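Local coordinates for exopolygalacturonase (PDB 2UVF), which hydrolyses galacturonate chains of pectin, acting from chain ends as a family 28 glycoside hydrolase, probably in the periplasm, at residues Ile118-Glu123 / Ala148-Lys153; Ser469-Gly474 / Leu499-Ser504; Gly543-Lys548 / Ile569-Asp574. All blocks are in the same frame, centred on the assembly; numbering follows the deposited sequence.

Contact 1: Ile118-Glu123 / Ala148-Lys153; sequences IGLKPE and AKTSAK
Thr-150 overlaps Leu-120 through its methyl group: CG2 of Thr-150 lies 3.8 Å from CD2 of Leu-120, and the two side chains run at a slant to each other. The contact belongs to the fibronectin type III domain. It ties the loop before strand 125-134 to the end of strand 146-149, an edge strand of its sheet. Tyr-126 hydrogen-bonds through its OH to the N of Lys-121 and packs on Leu-120. This is the tyrosine corner known from fibronectin type III domains. Ile-53 touches both Leu-120 and Thr-150.

The hydroxyl of buried Thr-150 pins the turn. Its chi1 of 49° sets OG1 between the backbone N and the carbonyl carbon, facing the loop. OG1 of Thr-150 donates to O of Lys-121 at 2.7 Å, in the carbonyl plane, with a C=O...O angle of 148°. OG1 of Thr-150 is also hydrogen-bonded to N of Thr-124. Thus one hydroxyl grips the loop at two backbone points.

The outer half is looser. N of Glu-123 makes a weak bond to O of Ser-151 at 3.1 Å, bent to 126° at the hydrogen. CA of Pro-122 adds a CA-H...O contact to O of Ser-151 at 3.6 Å. Glu-123 and Lys-149 run alongside in the same sense, but their charges do not meet: OE2 of Glu-123 is 4.7 Å from NZ of Lys-149. NZ of Lys-149 instead sits by CG of Glu-123. The carboxylate rests against a methyl group, with OE1 of Glu-123 3.5 Å from CB of Ala-152.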
# COMPACT_ATOMS: atom_id res chain seq x y z
N ILE A 118 5.64 -23.47 6.47
CA ILE A 118 4.87 -24.39 5.61
C ILE A 118 5.01 -25.88 5.99
O ILE A 118 5.68 -26.23 6.97
CB ILE A 118 5.18 -24.17 4.08
CG1 ILE A 118 6.53 -24.76 3.68
CG2 ILE A 118 5.05 -22.68 3.69
CD1 ILE A 118 6.63 -25.21 2.23
N GLY A 119 4.36 -26.75 5.21
CA GLY A 119 4.47 -28.20 5.37
C GLY A 119 3.85 -28.72 6.66
O GLY A 119 4.35 -29.68 7.25
N LEU A 120 2.77 -28.07 7.09
CA LEU A 120 2.05 -28.44 8.30
C LEU A 120 0.86 -29.34 7.93
O LEU A 120 0.64 -29.62 6.75
CB LEU A 120 1.56 -27.18 9.04
CG LEU A 120 2.40 -26.34 10.02
CD1 LEU A 120 3.92 -26.48 9.86
CD2 LEU A 120 1.98 -24.88 9.91
N LYS A 121 0.13 -29.79 8.94
CA LYS A 121 -1.02 -30.67 8.73
C LYS A 121 -2.31 -29.97 9.15
O LYS A 121 -2.28 -29.09 10.01
CB LYS A 121 -0.84 -31.97 9.52
CG LYS A 121 0.19 -32.94 8.93
CD LYS A 121 1.08 -33.54 10.02
CE LYS A 121 0.29 -33.85 11.31
NZ LYS A 121 1.17 -34.39 12.40
N PRO A 122 -3.46 -30.36 8.53
CA PRO A 122 -4.75 -29.70 8.77
C PRO A 122 -5.19 -29.75 10.22
O PRO A 122 -5.13 -30.81 10.84
CB PRO A 122 -5.73 -30.51 7.90
CG PRO A 122 -4.89 -31.17 6.88
CD PRO A 122 -3.59 -31.47 7.56
N GLU A 123 -5.59 -28.61 10.78
CA GLU A 123 -6.29 -28.56 12.07
C GLU A 123 -5.42 -28.77 13.33
O GLU A 123 -5.94 -29.04 14.42
CB GLU A 123 -7.44 -29.58 12.06
CG GLU A 123 -8.78 -29.05 12.51
CD GLU A 123 -9.92 -29.68 11.75
OE1 GLU A 123 -9.66 -30.44 10.78
OE2 GLU A 123 -11.09 -29.40 12.11
N ALA A 148 -0.77 -21.43 17.61
CA ALA A 148 -1.65 -21.15 16.49
C ALA A 148 -2.05 -22.44 15.78
O ALA A 148 -1.22 -23.33 15.55
CB ALA A 148 -0.99 -20.18 15.52
N LYS A 149 -3.33 -22.51 15.44
CA LYS A 149 -3.88 -23.70 14.81
C LYS A 149 -4.14 -23.48 13.33
O LYS A 149 -4.76 -22.48 12.94
CB LYS A 149 -5.17 -24.12 15.54
CG LYS A 149 -5.59 -25.58 15.32
CD LYS A 149 -6.69 -26.00 16.29
CE LYS A 149 -8.08 -25.55 15.84
NZ LYS A 149 -8.68 -26.49 14.84
N THR A 150 -3.67 -24.41 12.51
CA THR A 150 -4.04 -24.47 11.09
C THR A 150 -5.56 -24.62 10.94
O THR A 150 -6.28 -24.88 11.92
CB THR A 150 -3.31 -25.62 10.35
OG1 THR A 150 -3.44 -26.85 11.08
CG2 THR A 150 -1.82 -25.29 10.15
N SER A 151 -6.05 -24.44 9.72
CA SER A 151 -7.47 -24.60 9.42
C SER A 151 -7.72 -26.01 8.87
O SER A 151 -6.78 -26.74 8.55
CB SER A 151 -7.92 -23.52 8.42
OG SER A 151 -7.43 -23.78 7.11
N ALA A 152 -8.99 -26.40 8.80
CA ALA A 152 -9.36 -27.66 8.14
C ALA A 152 -9.25 -27.52 6.63
O ALA A 152 -9.50 -26.44 6.08
CB ALA A 152 -10.77 -28.07 8.53
N LYS A 153 -8.89 -28.61 5.96
CA LYS A 153 -8.88 -28.64 4.50
C LYS A 153 -10.21 -28.07 4.00
O LYS A 153 -11.28 -28.51 4.45
CB LYS A 153 -8.62 -30.08 4.02
CG LYS A 153 -9.28 -30.48 2.70
CD LYS A 153 -8.45 -30.06 1.49
CE LYS A 153 -9.25 -30.27 0.21
NZ LYS A 153 -8.37 -30.25 -1.00

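Contact 2: Ser469-Gly474 / Leu499-Ser504; sequences STSTIG and LDYADS
Ser-471 is wedged against Tyr-501, and here the contact is tight. CB of Ser-471 lies 3.3 Å from CA of Tyr-501. OG of Ser-471 extends anti to its backbone N (chi1 -178°) and meets the edge of the Tyr-501 ring, in the ring plane, 3.2 Å from CD1 of Tyr-501. Beside this pair, CG2 of Thr-472 presses on CB of Ala-502 at 3.4 Å, closer than usual for two carbons. OG1 of Thr-472 shares a hydrogen bond with OG1 of Thr-470.

The looser side is the exposed Asp-500 side chain. CB of Asp-500 and CG2 of Thr-470 are 3.9 Å apart, the side chains at roughly 90° to each other. The strand bond is long: N of Asp-500 bonds only weakly to O of Ser-469, at 3.4 Å. The backbone stays close, though, with O of Asp-500 3.0 Å from CB of Thr-470. N of Ser-471 hydrogen-bonds to O of Asp-500 at 3.3 Å, from well above the carbonyl plane. OG of Ser-469 is hydrogen-bonded to OG1 of Thr-444.

Ser-469 pairs in parallel with Leu-499. Such stacking of successive coils marks the parallel beta-helix of family 28 glycoside hydrolases.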
# COMPACT_ATOMS: atom_id res chain seq x y z
N SER A 469 -2.45 17.69 2.26
CA SER A 469 -3.84 18.05 2.57
C SER A 469 -4.14 19.44 2.05
O SER A 469 -3.28 20.05 1.40
CB SER A 469 -4.12 17.98 4.07
OG SER A 469 -5.51 17.98 4.34
N THR A 470 -5.37 19.91 2.28
CA THR A 470 -5.70 21.35 2.22
C THR A 470 -6.51 21.72 3.46
O THR A 470 -7.00 20.84 4.17
CB THR A 470 -6.44 21.81 0.90
OG1 THR A 470 -7.78 21.28 0.86
CG2 THR A 470 -5.68 21.39 -0.37
N SER A 471 -6.62 23.02 3.73
CA SER A 471 -7.38 23.53 4.87
C SER A 471 -8.88 23.21 4.81
O SER A 471 -9.52 23.00 5.85
CB SER A 471 -7.17 25.04 5.01
OG SER A 471 -7.87 25.57 6.13
N THR A 472 -9.44 23.15 3.59
CA THR A 472 -10.86 22.80 3.40
C THR A 472 -11.19 21.32 3.70
O THR A 472 -12.31 21.01 4.11
CB THR A 472 -11.41 23.19 2.00
OG1 THR A 472 -10.58 22.64 0.96
CG2 THR A 472 -11.50 24.70 1.86
N ILE A 473 -10.22 20.43 3.50
CA ILE A 473 -10.42 18.99 3.78
C ILE A 473 -10.53 18.70 5.29
O ILE A 473 -11.26 17.79 5.72
CB ILE A 473 -9.34 18.11 3.10
CG1 ILE A 473 -9.57 18.10 1.59
CG2 ILE A 473 -9.40 16.67 3.63
CD1 ILE A 473 -8.37 17.78 0.76
N GLY A 474 -9.81 19.48 6.09
CA GLY A 474 -9.84 19.31 7.54
C GLY A 474 -9.14 18.04 7.96
O GLY A 474 -8.47 17.39 7.15
N LEU A 499 0.40 21.69 3.23
CA LEU A 499 -0.91 22.07 3.77
C LEU A 499 -1.36 23.34 3.06
O LEU A 499 -0.85 24.43 3.33
CB LEU A 499 -0.83 22.31 5.28
CG LEU A 499 -1.95 21.87 6.22
CD1 LEU A 499 -1.55 22.15 7.66
CD2 LEU A 499 -3.30 22.52 5.89
N ASP A 500 -2.31 23.20 2.14
CA ASP A 500 -2.70 24.31 1.28
C ASP A 500 -4.07 24.95 1.66
O ASP A 500 -5.13 24.49 1.21
CB ASP A 500 -2.63 23.88 -0.21
CG ASP A 500 -1.35 23.06 -0.56
OD1 ASP A 500 -0.92 22.22 0.26
OD2 ASP A 500 -0.80 23.22 -1.68
N TYR A 501 -4.02 25.99 2.52
CA TYR A 501 -5.20 26.77 3.00
C TYR A 501 -5.95 27.54 1.93
O TYR A 501 -5.35 28.25 1.15
CB TYR A 501 -4.82 27.77 4.11
CG TYR A 501 -5.90 28.84 4.44
CD1 TYR A 501 -6.97 28.54 5.27
CD2 TYR A 501 -5.84 30.13 3.95
CE1 TYR A 501 -7.93 29.47 5.58
CE2 TYR A 501 -6.80 31.06 4.26
CZ TYR A 501 -7.85 30.72 5.08
OH TYR A 501 -8.81 31.64 5.41
N ALA A 502 -7.28 27.45 1.95
CA ALA A 502 -8.10 27.83 0.79
C ALA A 502 -8.76 29.19 0.91
O ALA A 502 -8.12 30.19 1.24
CB ALA A 502 -9.13 26.81 0.53
N ASP A 503 -10.05 29.22 0.65
CA ASP A 503 -10.98 28.45 1.46
C ASP A 503 -12.38 28.58 0.88
O ASP A 503 -13.06 27.61 0.65
CB ASP A 503 -10.92 28.96 2.91
CG ASP A 503 -10.83 27.84 3.94
OD1 ASP A 503 -11.70 26.93 3.91
OD2 ASP A 503 -9.92 27.89 4.80
N SER A 504 -12.78 29.81 0.63
CA SER A 504 -14.10 30.20 0.07
C SER A 504 -14.14 31.61 -0.59
O SER A 504 -14.73 32.53 -0.02
CB SER A 504 -15.24 30.01 1.09
OG SER A 504 -15.25 31.02 2.09

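Contact 3: Gly543-Lys548 / Ile569-Asp574; sequences GDTANK and ISDLRD
Asp-571 points its side chain into the loop 543-548 and meets it with every atom. CB of Asp-571 lies 3.4 Å from OG1 of Thr-545 and also faces the N of Gly-543. Gly-543 has no side chain, and Asp-571 packs close against its backbone. CG comes next and sits beside N and OG1 of Thr-545. The carboxylate then splits its contacts. OD1 of Asp-571 lies alongside Thr-545, 3.1 Å from CB of Thr-545. OD2 of Asp-571 turns to the backbone and accepts a hydrogen bond from N of Gly-543 at 3.1 Å. This bond uses the anti lone pair and is bent, with 136° at the hydrogen. N of Asp-544 is also close to OD2, but its angle is too poor for a bond.

The Asp-571 backbone has a positive phi, 68°, at the break in strand 568-573, and its CB is turned toward the loop 543-548. With CG anti to the carbonyl carbon (chi1 -53°), the carboxylate is carried on to that loop. The side chains of Asp-571 and Thr-545 run antiparallel alongside each other.

A second, lighter touch comes from Arg-573. CG2 of Thr-545 approaches the guanidinium at the edge, 4.4 Å from NH2 of Arg-573. The same guanidinium makes a cation-pi contact with Trp-550, which Thr-545 also touches.

The contact sits at the C-terminal end of the beta-helix. Strand 568-573 runs parallel to strand 539-542, which leads into the loop, and to strand 593-594. Asp-571 and Arg-573 also bond through their backbones to His-551 of strand 551-562.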
# COMPACT_ATOMS: atom_id res chain seq x y z
N GLY A 543 2.99 25.02 5.01
CA GLY A 543 1.61 25.18 5.45
C GLY A 543 1.01 26.45 4.89
O GLY A 543 1.11 26.72 3.69
N ASP A 544 0.38 27.23 5.78
CA ASP A 544 -0.06 28.60 5.50
C ASP A 544 -0.19 29.34 6.84
O ASP A 544 -1.30 29.46 7.37
CB ASP A 544 -1.39 28.61 4.75
CG ASP A 544 -1.55 29.84 3.85
OD1 ASP A 544 -0.88 30.86 4.09
OD2 ASP A 544 -2.36 29.76 2.89
N THR A 545 0.94 29.79 7.40
CA THR A 545 0.97 30.38 8.76
C THR A 545 0.22 31.72 8.84
O THR A 545 -0.36 32.05 9.89
CB THR A 545 2.43 30.43 9.39
OG1 THR A 545 2.71 29.20 10.07
CG2 THR A 545 2.59 31.59 10.39
N ALA A 546 0.22 32.47 7.74
CA ALA A 546 -0.65 33.64 7.60
C ALA A 546 -2.08 33.28 8.05
O ALA A 546 -2.72 34.04 8.78
CB ALA A 546 -0.66 34.15 6.14
N ASN A 547 -2.53 32.10 7.63
CA ASN A 547 -3.89 31.63 7.88
C ASN A 547 -3.97 30.54 8.96
O ASN A 547 -4.83 29.65 8.92
CB ASN A 547 -4.52 31.19 6.56
CG ASN A 547 -4.36 32.25 5.47
OD1 ASN A 547 -3.77 31.98 4.41
ND2 ASN A 547 -4.87 33.45 5.73
N LYS A 548 -3.06 30.66 9.94
CA LYS A 548 -2.97 29.77 11.11
C LYS A 548 -2.70 28.29 10.80
O LYS A 548 -2.64 27.46 11.71
CB LYS A 548 -4.18 29.92 12.07
CG LYS A 548 -4.20 31.22 12.90
CD LYS A 548 -4.94 31.01 14.23
CE LYS A 548 -5.40 32.33 14.84
NZ LYS A 548 -6.52 32.97 14.06
N ILE A 569 11.70 24.39 4.47
CA ILE A 569 10.85 24.09 5.60
C ILE A 569 10.17 25.39 6.05
O ILE A 569 10.82 26.29 6.59
CB ILE A 569 11.68 23.39 6.73
CG1 ILE A 569 12.22 22.03 6.21
CG2 ILE A 569 10.85 23.25 8.03
CD1 ILE A 569 13.43 21.50 6.93
N SER A 570 8.89 25.48 5.76
CA SER A 570 8.12 26.55 6.32
C SER A 570 6.87 26.22 7.05
O SER A 570 6.16 25.28 6.78
CB SER A 570 7.97 27.72 5.38
OG SER A 570 6.96 27.50 4.45
N ASP A 571 6.61 27.06 8.01
CA ASP A 571 5.41 26.92 8.83
C ASP A 571 5.45 25.70 9.72
O ASP A 571 4.54 24.87 9.71
CB ASP A 571 4.14 26.91 7.97
CG ASP A 571 4.07 28.09 7.02
OD1 ASP A 571 4.43 29.21 7.43
OD2 ASP A 571 3.66 27.89 5.86
N LEU A 572 6.50 25.62 10.52
CA LEU A 572 6.69 24.48 11.39
C LEU A 572 6.94 24.93 12.82
O LEU A 572 7.66 25.89 13.06
CB LEU A 572 7.85 23.64 10.87
CG LEU A 572 8.12 22.33 11.61
CD1 LEU A 572 7.05 21.29 11.30
CD2 LEU A 572 9.51 21.83 11.25
N ARG A 573 6.35 24.24 13.78
CA ARG A 573 6.55 24.57 15.19
C ARG A 573 6.87 23.34 16.03
O ARG A 573 6.49 22.23 15.66
CB ARG A 573 5.30 25.24 15.75
CG ARG A 573 4.84 26.41 14.93
CD ARG A 573 3.98 27.36 15.72
NE ARG A 573 3.77 28.60 14.97
CZ ARG A 573 3.31 29.73 15.49
NH1 ARG A 573 3.00 29.80 16.79
NH2 ARG A 573 3.16 30.79 14.71
N ASP A 574 7.54 23.57 17.16
CA ASP A 574 7.81 22.51 18.17
C ASP A 574 8.52 21.26 17.59
O ASP A 574 8.28 20.12 18.03
CB ASP A 574 6.54 22.11 18.96
CG ASP A 574 5.56 23.28 19.17
OD1 ASP A 574 6.00 24.41 19.46
OD2 ASP A 574 4.32 23.04 19.05

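Overall arrangement
Contact 1 stands apart, in the fibronectin type III domain. Its centre is about 51 Å from that of contact 2 and about 54 Å from that of contact 3, on the opposite side of the chain's centre. Contacts 2 and 3 are neighbours on the beta-helix, with centres about 13 Å apart. They touch directly: CB of Leu-499 lies 3.8 Å from CA of Gly-543, and CB of Tyr-501 lies 3.4 Å from OD2 of Asp-544. Contact 2 is near the sugar-binding pocket, probably the active site. The side chain of Thr-470 is about 8 Å from a bound galacturonate, and Lys-468, two residues earlier, lines the sugar pocket.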